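Local coordinates for protein glycosaminoglycan xylosylkinase (Hydra vulgaris, PDB 5XOM) that probably phosphorylates xylose in the linkage region of proteoglycan glycosaminoglycan chains, as a sugar kinase of the Fam20 family, at residues H132-A137 against D350-L356; H140-L144 against L342-L347; W227-Y231 against A276-H280; L260-D265 against C318-R322. All coordinates share one frame; numbering follows the deposited sequence.

In the fold
Contacts 1 and 2 sit on the same side of the chain's centre and share helix 132-144, which they fasten to helix 339-347 and the loop after it. They meet through Tyr353 and Leu347, their centres about 11 Å apart. Both are buried, mostly aliphatic contacts, though contact 2 ends in a pair of arginines bridged by a water. Contact 3 lies at the surface, where two loops are held largely by polar bonds around Ala276 and Asp277. Contact 4 is buried again, but mixes leucine packing with a salt-bridge network on helix 259-273. Trp227 links contacts 3 and 4 by packing on Cys318 and Leu260, with about 17 Å between their centres.

Contact 1: H132-A137 against D350-L356; sequences HNAEIA and DPIYPIL
Ile136 points from helix 132-144 straight into the loop 350-356, and its two branches find different partners. CG2 lies anti to the backbone N (the CG1 torsion is -61°), which carries it to the carboxylate of Asp350, with OD1 3.7 Å from CG2. The other branch ends at CD1, which meets Ile352 CD1 at 3.6 Å, the two chains slanting across one another. Ile352 CD1 also reaches the imidazole of His132, coming from the opposite direction to 3.6 Å from His132 CD2, while NE2 of the ring is taken by Glu207.

One helical turn back from Ile136, Asn133 supplies the polar clamp. Its ND2 gives a hydrogen bond of 2.8 Å to Ile355 O, nearly in line with the carbonyl (170° at the oxygen) and within the plane of the amide, and the N-H points almost straight at the oxygen (168° at the hydrogen). Ile355 returns the contact with CG2, which sits 3.3 Å from Asn133 O and also touches Ala137. Leu356 closes the far end by laying CD1 against Ala137 CB at 3.7 Å.

The loop keeps its shape through an Asx turn, Ile352 N bonding to Asp350 OD2, within a type I turn; Asp350 OD1 is bonded to Gly155 N. The helix probably corresponds to the C helix of kinases, consistent with the salt bridge from Glu135 to Lys111. Strands 153-159 and 205-212 flank the contact through Val153, Tyr157 and Ala209, and helix 339-347 packs behind Ile355 and Leu356.

Contact 2: H140-L144 against L342-L347; sequences HLDRL and LLDKRL
His140, Leu141 and Leu144 pack on Leu343 and Leu347 in a helix-helix crossing of the kinase-like fold, with the two short axes 9.8 Å apart and their directions 127° from each other. The tight part centres on Leu343. Its CD1 presses against the backbone of helix 132-144, 3.5 Å from Leu141 N, and also touches CB of both His140 and Leu141. Leu144, on that same helix 132-144, places CD2 3.7 Å from Leu343 CB. Beside it, Leu347 slides past His140 in the opposite direction and sets CD2 3.6 Å from the ring carbon CD2 of His140.

Toward the less buried edge the packing gives way to charge and water. The extended chain of Arg346 lays one face of its guanidinium over Leu144, with CA 3.8 Å above the centre of the plane. Its NH1 comes within 3.7 Å of NH1 of Arg143, whose NH2 is bonded to Val64 O; the like charges are likely to be eased by a shared water that accepts from both NH1 atoms. Shortening Arg346 to an alanine is likely to uncover the backbone at Leu144 and cost that water one of its two arginine donors. The water completes its set at His140, lying in the plane of the imidazole 2.8 Å from ND1.

Contact 3: W227-Y231 against A276-H280; sequences WRRTY and ADRHH
Tyr231 OH donates a 2.8 Å hydrogen bond to Asp277 OD1, approaching from above the carboxylate, 42° out of its plane; the other oxygen, OD2, is in a salt bridge with Lys299. The same hydroxyl lies at the edge of the His279 imidazole, in its plane and 3.2 Å from CD2. The two rings stand perpendicular, the phenol crossing the histidine side chain at about a right angle. His279 CG sits between its own backbone N and carbonyl carbon (chi1 49°), a turn that swings CD2 to the tyrosine hydroxyl.

Segment 276-280 follows helix 259-273, probably in the position of the catalytic loop of protein kinases, and its sequence fits that loop in the Fam20 family. A phenylalanine in place of Tyr231 would probably leave Asp277 OD1 without this donor and His279 CD2 without its closest neighbour across the contact.

Arg229 secures the start of the loop: NE bonds to Ala276 O at 2.9 Å, on a lone pair in the carbonyl plane, though the bond is bent to 135° at the hydrogen. Its NH2 reaches Ser310, and lies 3.6 Å from Ala276 CB. Arg228 instead sets CB 3.4 Å from His279 O.

Contact 4: L260-D265 against C318-R322; sequences LLDLID and CCRLR
Arg322 crosses the side of Leu261 to reach two aspartates of helix 259-273, which probably corresponds to the long E helix in the C-terminal lobe of kinases; the three charged residues form a salt-bridge network. From CB the chain runs out with CG anti to the backbone N (chi1 168°), then bends about the CG-CD bond (chi3 -65°). CD passes 4.1 Å from Asp265 OD2, and CZ lies 3.7 Å from Leu261 CB, which rests against one face of the guanidinium. Of the terminal nitrogens, NH1 carries most of the charge contact. It sits 2.7 Å from Asp265 OD2, which lies at the edge of the group in its plane, although the poor angle makes the hydrogen bond weak. A straighter bond links NH1 to Asp262 OD1 at 3.1 Å, the two flat groups turned 71° apart. NH2 adds a weak bond to the same Asp262 oxygen and has a salt bridge of its own to Asp391.

Neither aspartate depends on this arginine alone: Asp262 OD2 pairs with Arg60, and Asp265 bonds to Thr325 and Arg149. Such shared charges probably keep both carboxylates ionised in a buried setting.

Further back the helix side is apolar. Ile264 pushes CD1 to 3.2 Å from Arg320 O and 3.9 Å from Cys318 CB, while Leu260 CD1 touches the sulphur of Cys318, itself disulfide-bonded to Cys245. A water ties the strand backbone to the helix, donating to Leu261 O and to the Asp265 side-chain oxygen OD1 and accepting from Arg322 N at 3.0 Å.

Contact 1: H132-A137 against D350-L356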
# COMPACT_ATOMS: atom_id res chain seq x y z
N HIS A 132 8.31 -14.79 -23.47
CA HIS A 132 7.58 -14.85 -22.21
C HIS A 132 8.34 -14.14 -21.09
O HIS A 132 7.74 -13.49 -20.24
CB HIS A 132 7.31 -16.30 -21.83
CG HIS A 132 8.52 -17.01 -21.30
ND1 HIS A 132 9.67 -17.16 -22.05
CD2 HIS A 132 8.77 -17.59 -20.10
CE1 HIS A 132 10.57 -17.82 -21.34
NE2 HIS A 132 10.05 -18.09 -20.15
N ASN A 133 9.67 -14.29 -21.06
CA ASN A 133 10.45 -13.68 -19.99
C ASN A 133 10.50 -12.17 -20.14
O ASN A 133 10.72 -11.47 -19.15
CB ASN A 133 11.86 -14.26 -19.96
CG ASN A 133 12.65 -13.96 -21.22
OD1 ASN A 133 12.15 -14.16 -22.34
ND2 ASN A 133 13.87 -13.45 -21.06
N ALA A 134 10.30 -11.67 -21.36
CA ALA A 134 10.27 -10.23 -21.57
C ALA A 134 9.04 -9.60 -20.91
O ALA A 134 9.13 -8.49 -20.37
CB ALA A 134 10.29 -9.92 -23.07
N GLU A 135 7.90 -10.30 -20.94
CA GLU A 135 6.71 -9.78 -20.27
C GLU A 135 6.95 -9.62 -18.78
O GLU A 135 6.54 -8.62 -18.18
CB GLU A 135 5.50 -10.71 -20.50
CG GLU A 135 4.94 -10.72 -21.92
CD GLU A 135 4.02 -9.54 -22.25
OE1 GLU A 135 4.01 -8.52 -21.52
OE2 GLU A 135 3.28 -9.64 -23.26
N ILE A 136 7.62 -10.60 -18.16
CA ILE A 136 7.93 -10.52 -16.73
C ILE A 136 8.85 -9.34 -16.45
O ILE A 136 8.59 -8.54 -15.55
CB ILE A 136 8.54 -11.85 -16.25
CG1 ILE A 136 7.54 -12.99 -16.45
CG2 ILE A 136 8.93 -11.74 -14.78
CD1 ILE A 136 8.16 -14.35 -16.36
N ALA A 137 9.94 -9.23 -17.21
CA ALA A 137 10.89 -8.15 -16.98
C ALA A 137 10.25 -6.79 -17.24
O ALA A 137 10.48 -5.84 -16.48
CB ALA A 137 12.12 -8.35 -17.86
N ASP A 350 10.57 -14.02 -8.88
CA ASP A 350 9.63 -14.71 -9.75
C ASP A 350 9.99 -16.19 -9.85
O ASP A 350 11.17 -16.54 -9.80
CB ASP A 350 9.61 -14.05 -11.13
CG ASP A 350 8.65 -14.72 -12.09
OD1 ASP A 350 7.55 -14.16 -12.29
OD2 ASP A 350 8.97 -15.80 -12.64
N PRO A 351 8.99 -17.08 -9.95
CA PRO A 351 9.28 -18.52 -9.91
C PRO A 351 10.18 -19.04 -11.03
O PRO A 351 10.82 -20.07 -10.84
CB PRO A 351 7.89 -19.16 -9.97
CG PRO A 351 6.99 -18.16 -9.33
CD PRO A 351 7.55 -16.81 -9.75
N ILE A 352 10.27 -18.38 -12.18
CA ILE A 352 11.07 -18.94 -13.26
C ILE A 352 12.39 -18.18 -13.42
O ILE A 352 13.08 -18.34 -14.43
CB ILE A 352 10.29 -19.01 -14.58
CG1 ILE A 352 10.07 -17.63 -15.18
CG2 ILE A 352 8.94 -19.73 -14.35
CD1 ILE A 352 9.43 -17.66 -16.55
N TYR A 353 12.77 -17.39 -12.42
CA TYR A 353 14.06 -16.69 -12.39
C TYR A 353 15.24 -17.65 -12.55
O TYR A 353 15.20 -18.77 -12.02
CB TYR A 353 14.18 -15.93 -11.06
CG TYR A 353 15.47 -15.17 -10.86
CD1 TYR A 353 15.60 -13.87 -11.32
CD2 TYR A 353 16.55 -15.75 -10.19
CE1 TYR A 353 16.78 -13.16 -11.14
CE2 TYR A 353 17.73 -15.05 -10.01
CZ TYR A 353 17.83 -13.76 -10.48
OH TYR A 353 19.01 -13.06 -10.30
N PRO A 354 16.33 -17.23 -13.23
CA PRO A 354 16.63 -15.94 -13.89
C PRO A 354 15.70 -15.56 -15.04
O PRO A 354 15.33 -16.41 -15.86
CB PRO A 354 18.07 -16.12 -14.43
CG PRO A 354 18.56 -17.41 -13.92
CD PRO A 354 17.45 -18.18 -13.29
N ILE A 355 15.34 -14.29 -15.10
CA ILE A 355 14.43 -13.77 -16.12
C ILE A 355 15.20 -13.20 -17.30
O ILE A 355 14.82 -13.42 -18.46
CB ILE A 355 13.50 -12.71 -15.50
CG1 ILE A 355 12.72 -13.30 -14.31
CG2 ILE A 355 12.56 -12.14 -16.54
CD1 ILE A 355 11.93 -14.54 -14.64
N LEU A 356 16.28 -12.47 -17.03
CA LEU A 356 17.11 -11.87 -18.06
C LEU A 356 18.56 -12.28 -17.86
O LEU A 356 19.02 -12.47 -16.73
CB LEU A 356 17.03 -10.33 -18.06
CG LEU A 356 15.70 -9.64 -18.32
CD1 LEU A 356 15.80 -8.14 -18.01
CD2 LEU A 356 15.28 -9.88 -19.75

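Contact 2: H140-L144 against L342-L347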
# COMPACT_ATOMS: atom_id res chain seq x y z
N HIS A 140 7.99 -5.68 -14.21
CA HIS A 140 8.70 -5.17 -13.04
C HIS A 140 9.44 -3.88 -13.34
O HIS A 140 9.57 -3.02 -12.46
CB HIS A 140 9.66 -6.22 -12.50
CG HIS A 140 8.96 -7.36 -11.85
ND1 HIS A 140 8.36 -7.24 -10.61
CD2 HIS A 140 8.73 -8.63 -12.26
CE1 HIS A 140 7.80 -8.40 -10.29
NE2 HIS A 140 8.01 -9.25 -11.27
N LEU A 141 9.92 -3.70 -14.57
CA LEU A 141 10.57 -2.43 -14.88
C LEU A 141 9.55 -1.30 -14.92
O LEU A 141 9.87 -0.16 -14.58
CB LEU A 141 11.33 -2.53 -16.20
CG LEU A 141 11.87 -1.19 -16.69
CD1 LEU A 141 13.13 -0.87 -15.90
CD2 LEU A 141 12.16 -1.19 -18.18
N ASP A 142 8.31 -1.62 -15.30
CA ASP A 142 7.25 -0.61 -15.32
C ASP A 142 6.96 -0.09 -13.92
O ASP A 142 6.76 1.12 -13.73
CB ASP A 142 5.99 -1.23 -15.94
CG ASP A 142 4.74 -0.40 -15.70
OD1 ASP A 142 4.08 -0.60 -14.66
OD2 ASP A 142 4.41 0.44 -16.55
N ARG A 143 7.00 -0.97 -12.91
CA ARG A 143 6.86 -0.53 -11.52
C ARG A 143 8.12 0.18 -11.04
O ARG A 143 8.04 1.22 -10.37
CB ARG A 143 6.54 -1.72 -10.63
CG ARG A 143 5.32 -2.48 -11.09
CD ARG A 143 4.89 -3.52 -10.08
NE ARG A 143 4.38 -2.90 -8.87
CZ ARG A 143 4.94 -3.03 -7.67
NH1 ARG A 143 6.03 -3.77 -7.52
NH2 ARG A 143 4.41 -2.43 -6.62
N LEU A 144 9.30 -0.36 -11.38
CA LEU A 144 10.56 0.24 -10.94
C LEU A 144 10.71 1.67 -11.43
O LEU A 144 11.18 2.55 -10.69
CB LEU A 144 11.74 -0.62 -11.40
CG LEU A 144 13.15 -0.09 -11.13
CD1 LEU A 144 13.35 0.08 -9.63
CD2 LEU A 144 14.20 -1.03 -11.72
N LEU A 342 18.83 -2.90 -9.46
CA LEU A 342 17.55 -2.82 -8.77
C LEU A 342 16.49 -3.67 -9.45
O LEU A 342 15.65 -4.28 -8.79
CB LEU A 342 17.09 -1.36 -8.68
CG LEU A 342 17.96 -0.42 -7.85
CD1 LEU A 342 17.36 0.98 -7.82
CD2 LEU A 342 18.12 -0.97 -6.44
N LEU A 343 16.51 -3.73 -10.79
CA LEU A 343 15.50 -4.53 -11.48
C LEU A 343 15.69 -6.01 -11.20
O LEU A 343 14.72 -6.73 -10.97
CB LEU A 343 15.52 -4.26 -12.99
CG LEU A 343 14.58 -5.20 -13.75
CD1 LEU A 343 13.13 -4.79 -13.53
CD2 LEU A 343 14.89 -5.21 -15.23
N ASP A 344 16.94 -6.49 -11.20
CA ASP A 344 17.14 -7.91 -11.01
C ASP A 344 16.77 -8.36 -9.60
O ASP A 344 16.38 -9.52 -9.41
CB ASP A 344 18.58 -8.30 -11.31
CG ASP A 344 18.71 -9.78 -11.62
OD1 ASP A 344 18.00 -10.26 -12.53
OD2 ASP A 344 19.47 -10.49 -10.93
N LYS A 345 16.87 -7.47 -8.61
CA LYS A 345 16.43 -7.82 -7.27
C LYS A 345 14.94 -8.13 -7.24
O LYS A 345 14.50 -9.04 -6.53
CB LYS A 345 16.76 -6.69 -6.29
CG LYS A 345 18.21 -6.67 -5.85
CD LYS A 345 18.53 -5.43 -5.03
CE LYS A 345 19.99 -5.41 -4.61
NZ LYS A 345 20.33 -4.15 -3.89
N ARG A 346 14.14 -7.38 -8.00
CA ARG A 346 12.71 -7.68 -8.06
C ARG A 346 12.43 -8.91 -8.90
O ARG A 346 11.52 -9.69 -8.58
CB ARG A 346 11.94 -6.49 -8.63
CG ARG A 346 12.21 -5.20 -7.91
CD ARG A 346 11.68 -4.03 -8.72
NE ARG A 346 11.62 -2.80 -7.96
CZ ARG A 346 10.52 -2.08 -7.78
NH1 ARG A 346 9.37 -2.48 -8.30
NH2 ARG A 346 10.56 -0.96 -7.06
N LEU A 347 13.20 -9.14 -9.97
CA LEU A 347 12.97 -10.32 -10.80
C LEU A 347 13.32 -11.59 -10.05
O LEU A 347 12.76 -12.65 -10.36
CB LEU A 347 13.78 -10.24 -12.10
CG LEU A 347 13.54 -9.05 -13.04
CD1 LEU A 347 14.54 -9.05 -14.20
CD2 LEU A 347 12.09 -9.01 -13.56
O HOH W 1 8.08 -4.97 -8.97

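Contact 3: W227-Y231 against A276-H280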
# COMPACT_ATOMS: atom_id res chain seq x y z
N TRP A 227 3.96 6.97 -34.73
CA TRP A 227 5.34 6.63 -35.06
C TRP A 227 5.51 5.16 -35.44
O TRP A 227 6.62 4.63 -35.37
CB TRP A 227 6.27 7.01 -33.91
CG TRP A 227 6.56 8.48 -33.86
CD1 TRP A 227 7.61 9.12 -34.46
CD2 TRP A 227 5.80 9.49 -33.19
NE1 TRP A 227 7.54 10.47 -34.21
CE2 TRP A 227 6.44 10.73 -33.43
CE3 TRP A 227 4.63 9.48 -32.42
CZ2 TRP A 227 5.97 11.93 -32.92
CZ3 TRP A 227 4.16 10.68 -31.91
CH2 TRP A 227 4.83 11.89 -32.16
N ARG A 228 4.43 4.50 -35.84
CA ARG A 228 4.51 3.11 -36.25
C ARG A 228 5.39 2.94 -37.49
O ARG A 228 5.59 3.88 -38.27
CB ARG A 228 3.11 2.55 -36.52
CG ARG A 228 2.39 3.17 -37.71
CD ARG A 228 0.92 2.77 -37.70
NE ARG A 228 0.18 3.31 -38.83
CZ ARG A 228 -0.33 4.54 -38.87
NH1 ARG A 228 -0.17 5.37 -37.85
NH2 ARG A 228 -1.00 4.95 -39.95
N ARG A 229 5.91 1.74 -37.66
CA ARG A 229 6.75 1.40 -38.79
C ARG A 229 5.90 0.97 -39.97
O ARG A 229 4.69 0.77 -39.87
CB ARG A 229 7.74 0.30 -38.41
CG ARG A 229 8.63 0.71 -37.26
CD ARG A 229 9.36 -0.45 -36.62
NE ARG A 229 10.06 0.05 -35.44
CZ ARG A 229 11.25 0.65 -35.48
NH1 ARG A 229 11.87 0.80 -36.64
NH2 ARG A 229 11.81 1.08 -34.36
N THR A 230 6.56 0.84 -41.13
CA THR A 230 5.84 0.51 -42.35
C THR A 230 5.61 -0.99 -42.51
O THR A 230 4.64 -1.39 -43.16
CB THR A 230 6.62 1.03 -43.56
OG1 THR A 230 7.96 0.53 -43.50
CG2 THR A 230 6.65 2.55 -43.55
N TYR A 231 6.48 -1.81 -41.93
CA TYR A 231 6.42 -3.27 -42.07
C TYR A 231 6.52 -3.65 -43.55
O TYR A 231 5.82 -4.54 -44.04
CB TYR A 231 5.16 -3.83 -41.40
CG TYR A 231 5.23 -3.61 -39.91
CD1 TYR A 231 5.95 -4.47 -39.09
CD2 TYR A 231 4.64 -2.50 -39.32
CE1 TYR A 231 6.04 -4.26 -37.72
CE2 TYR A 231 4.73 -2.27 -37.96
CZ TYR A 231 5.43 -3.15 -37.17
OH TYR A 231 5.52 -2.94 -35.82
N ALA A 276 10.32 -2.60 -30.47
CA ALA A 276 10.14 -1.78 -31.66
C ALA A 276 8.82 -2.06 -32.36
O ALA A 276 8.66 -1.69 -33.52
CB ALA A 276 11.30 -1.98 -32.62
N ASP A 277 7.87 -2.71 -31.68
CA ASP A 277 6.72 -3.30 -32.34
C ASP A 277 5.39 -2.78 -31.81
O ASP A 277 4.35 -3.41 -32.02
CB ASP A 277 6.80 -4.83 -32.18
CG ASP A 277 5.93 -5.57 -33.18
OD1 ASP A 277 6.03 -5.30 -34.40
OD2 ASP A 277 5.14 -6.44 -32.74
N ARG A 278 5.38 -1.61 -31.17
CA ARG A 278 4.11 -1.02 -30.73
C ARG A 278 3.53 -0.15 -31.86
O ARG A 278 3.48 1.08 -31.78
CB ARG A 278 4.30 -0.24 -29.44
CG ARG A 278 2.99 -0.06 -28.65
CD ARG A 278 3.20 0.63 -27.31
NE ARG A 278 4.17 -0.06 -26.47
CZ ARG A 278 3.87 -1.06 -25.64
NH1 ARG A 278 2.62 -1.49 -25.55
NH2 ARG A 278 4.82 -1.63 -24.90
N HIS A 279 3.09 -0.82 -32.92
CA HIS A 279 2.53 -0.11 -34.07
C HIS A 279 1.13 0.41 -33.80
O HIS A 279 0.73 1.43 -34.37
CB HIS A 279 2.54 -1.02 -35.30
CG HIS A 279 1.97 -2.38 -35.06
ND1 HIS A 279 0.61 -2.61 -34.92
CD2 HIS A 279 2.56 -3.60 -34.95
CE1 HIS A 279 0.40 -3.90 -34.72
NE2 HIS A 279 1.57 -4.52 -34.73
N HIS A 280 0.37 -0.27 -32.93
CA HIS A 280 -0.87 0.25 -32.38
C HIS A 280 -0.73 0.32 -30.87
O HIS A 280 -0.20 -0.61 -30.25
CB HIS A 280 -2.07 -0.64 -32.74
CG HIS A 280 -2.50 -0.54 -34.17
ND1 HIS A 280 -1.74 -1.03 -35.21
CD2 HIS A 280 -3.61 -0.01 -34.73
CE1 HIS A 280 -2.36 -0.80 -36.35
NE2 HIS A 280 -3.50 -0.18 -36.09
O HOH W 2 9.11 1.71 -33.02

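Contact 4: L260-D265 against C318-R322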
# COMPACT_ATOMS: atom_id res chain seq x y z
N LEU A 260 -0.01 12.71 -25.83
CA LEU A 260 1.30 12.75 -26.48
C LEU A 260 2.42 12.55 -25.47
O LEU A 260 3.40 11.85 -25.76
CB LEU A 260 1.48 14.07 -27.23
CG LEU A 260 2.88 14.31 -27.80
CD1 LEU A 260 3.12 13.39 -28.99
CD2 LEU A 260 3.02 15.76 -28.24
N LEU A 261 2.28 13.10 -24.26
CA LEU A 261 3.28 12.83 -23.23
C LEU A 261 3.25 11.36 -22.81
O LEU A 261 4.30 10.81 -22.44
CB LEU A 261 3.07 13.75 -22.03
CG LEU A 261 3.41 15.22 -22.26
CD1 LEU A 261 3.16 16.02 -20.99
CD2 LEU A 261 4.85 15.36 -22.73
N ASP A 262 2.08 10.72 -22.84
CA ASP A 262 2.03 9.28 -22.60
C ASP A 262 2.85 8.53 -23.63
O ASP A 262 3.62 7.62 -23.29
CB ASP A 262 0.58 8.79 -22.58
CG ASP A 262 -0.12 9.05 -21.26
OD1 ASP A 262 0.48 9.69 -20.36
OD2 ASP A 262 -1.28 8.61 -21.11
N LEU A 263 2.69 8.87 -24.92
CA LEU A 263 3.44 8.17 -25.95
C LEU A 263 4.94 8.42 -25.83
O LEU A 263 5.74 7.55 -26.18
CB LEU A 263 2.96 8.56 -27.35
CG LEU A 263 1.52 8.23 -27.72
CD1 LEU A 263 1.22 8.70 -29.14
CD2 LEU A 263 1.24 6.74 -27.58
N ILE A 264 5.33 9.58 -25.31
CA ILE A 264 6.75 9.85 -25.09
C ILE A 264 7.27 9.03 -23.91
O ILE A 264 8.36 8.44 -23.98
CB ILE A 264 6.99 11.36 -24.92
CG1 ILE A 264 6.55 12.10 -26.19
CG2 ILE A 264 8.44 11.63 -24.61
CD1 ILE A 264 6.65 13.62 -26.13
N ASP A 265 6.50 8.97 -22.81
CA ASP A 265 6.81 8.04 -21.72
C ASP A 265 7.00 6.63 -22.25
O ASP A 265 8.00 5.96 -21.94
CB ASP A 265 5.69 8.03 -20.68
CG ASP A 265 5.73 9.22 -19.73
OD1 ASP A 265 6.74 9.94 -19.70
OD2 ASP A 265 4.74 9.40 -18.98
N CYS A 318 9.77 15.35 -30.78
CA CYS A 318 8.88 16.28 -30.09
C CYS A 318 9.60 17.14 -29.06
O CYS A 318 9.19 18.29 -28.84
CB CYS A 318 7.75 15.51 -29.39
SG CYS A 318 6.58 14.66 -30.50
N CYS A 319 10.66 16.63 -28.44
CA CYS A 319 11.37 17.32 -27.37
C CYS A 319 10.40 17.88 -26.34
O CYS A 319 10.40 19.07 -26.01
CB CYS A 319 12.29 18.41 -27.92
SG CYS A 319 13.84 17.73 -28.57
N ARG A 320 9.50 17.02 -25.88
CA ARG A 320 8.67 17.28 -24.72
C ARG A 320 8.79 16.08 -23.79
O ARG A 320 8.89 14.94 -24.25
CB ARG A 320 7.22 17.53 -25.12
CG ARG A 320 7.07 18.68 -26.13
CD ARG A 320 5.70 18.71 -26.78
NE ARG A 320 4.63 18.84 -25.80
CZ ARG A 320 4.20 20.00 -25.32
NH1 ARG A 320 4.75 21.14 -25.75
NH2 ARG A 320 3.22 20.04 -24.42
N LEU A 321 8.79 16.34 -22.49
CA LEU A 321 8.96 15.27 -21.52
C LEU A 321 8.22 15.64 -20.26
O LEU A 321 8.39 16.74 -19.73
CB LEU A 321 10.45 15.02 -21.21
CG LEU A 321 10.75 13.94 -20.17
CD1 LEU A 321 10.15 12.59 -20.56
CD2 LEU A 321 12.25 13.81 -19.94
N ARG A 322 7.39 14.72 -19.79
CA ARG A 322 6.62 14.95 -18.58
C ARG A 322 7.55 15.10 -17.38
O ARG A 322 8.52 14.36 -17.24
CB ARG A 322 5.63 13.82 -18.34
CG ARG A 322 4.99 13.83 -16.97
CD ARG A 322 3.83 12.84 -16.89
NE ARG A 322 2.72 13.21 -17.77
CZ ARG A 322 2.22 12.41 -18.70
NH1 ARG A 322 2.72 11.19 -18.90
NH2 ARG A 322 1.21 12.82 -19.46
O HOH W 3 6.71 12.12 -21.09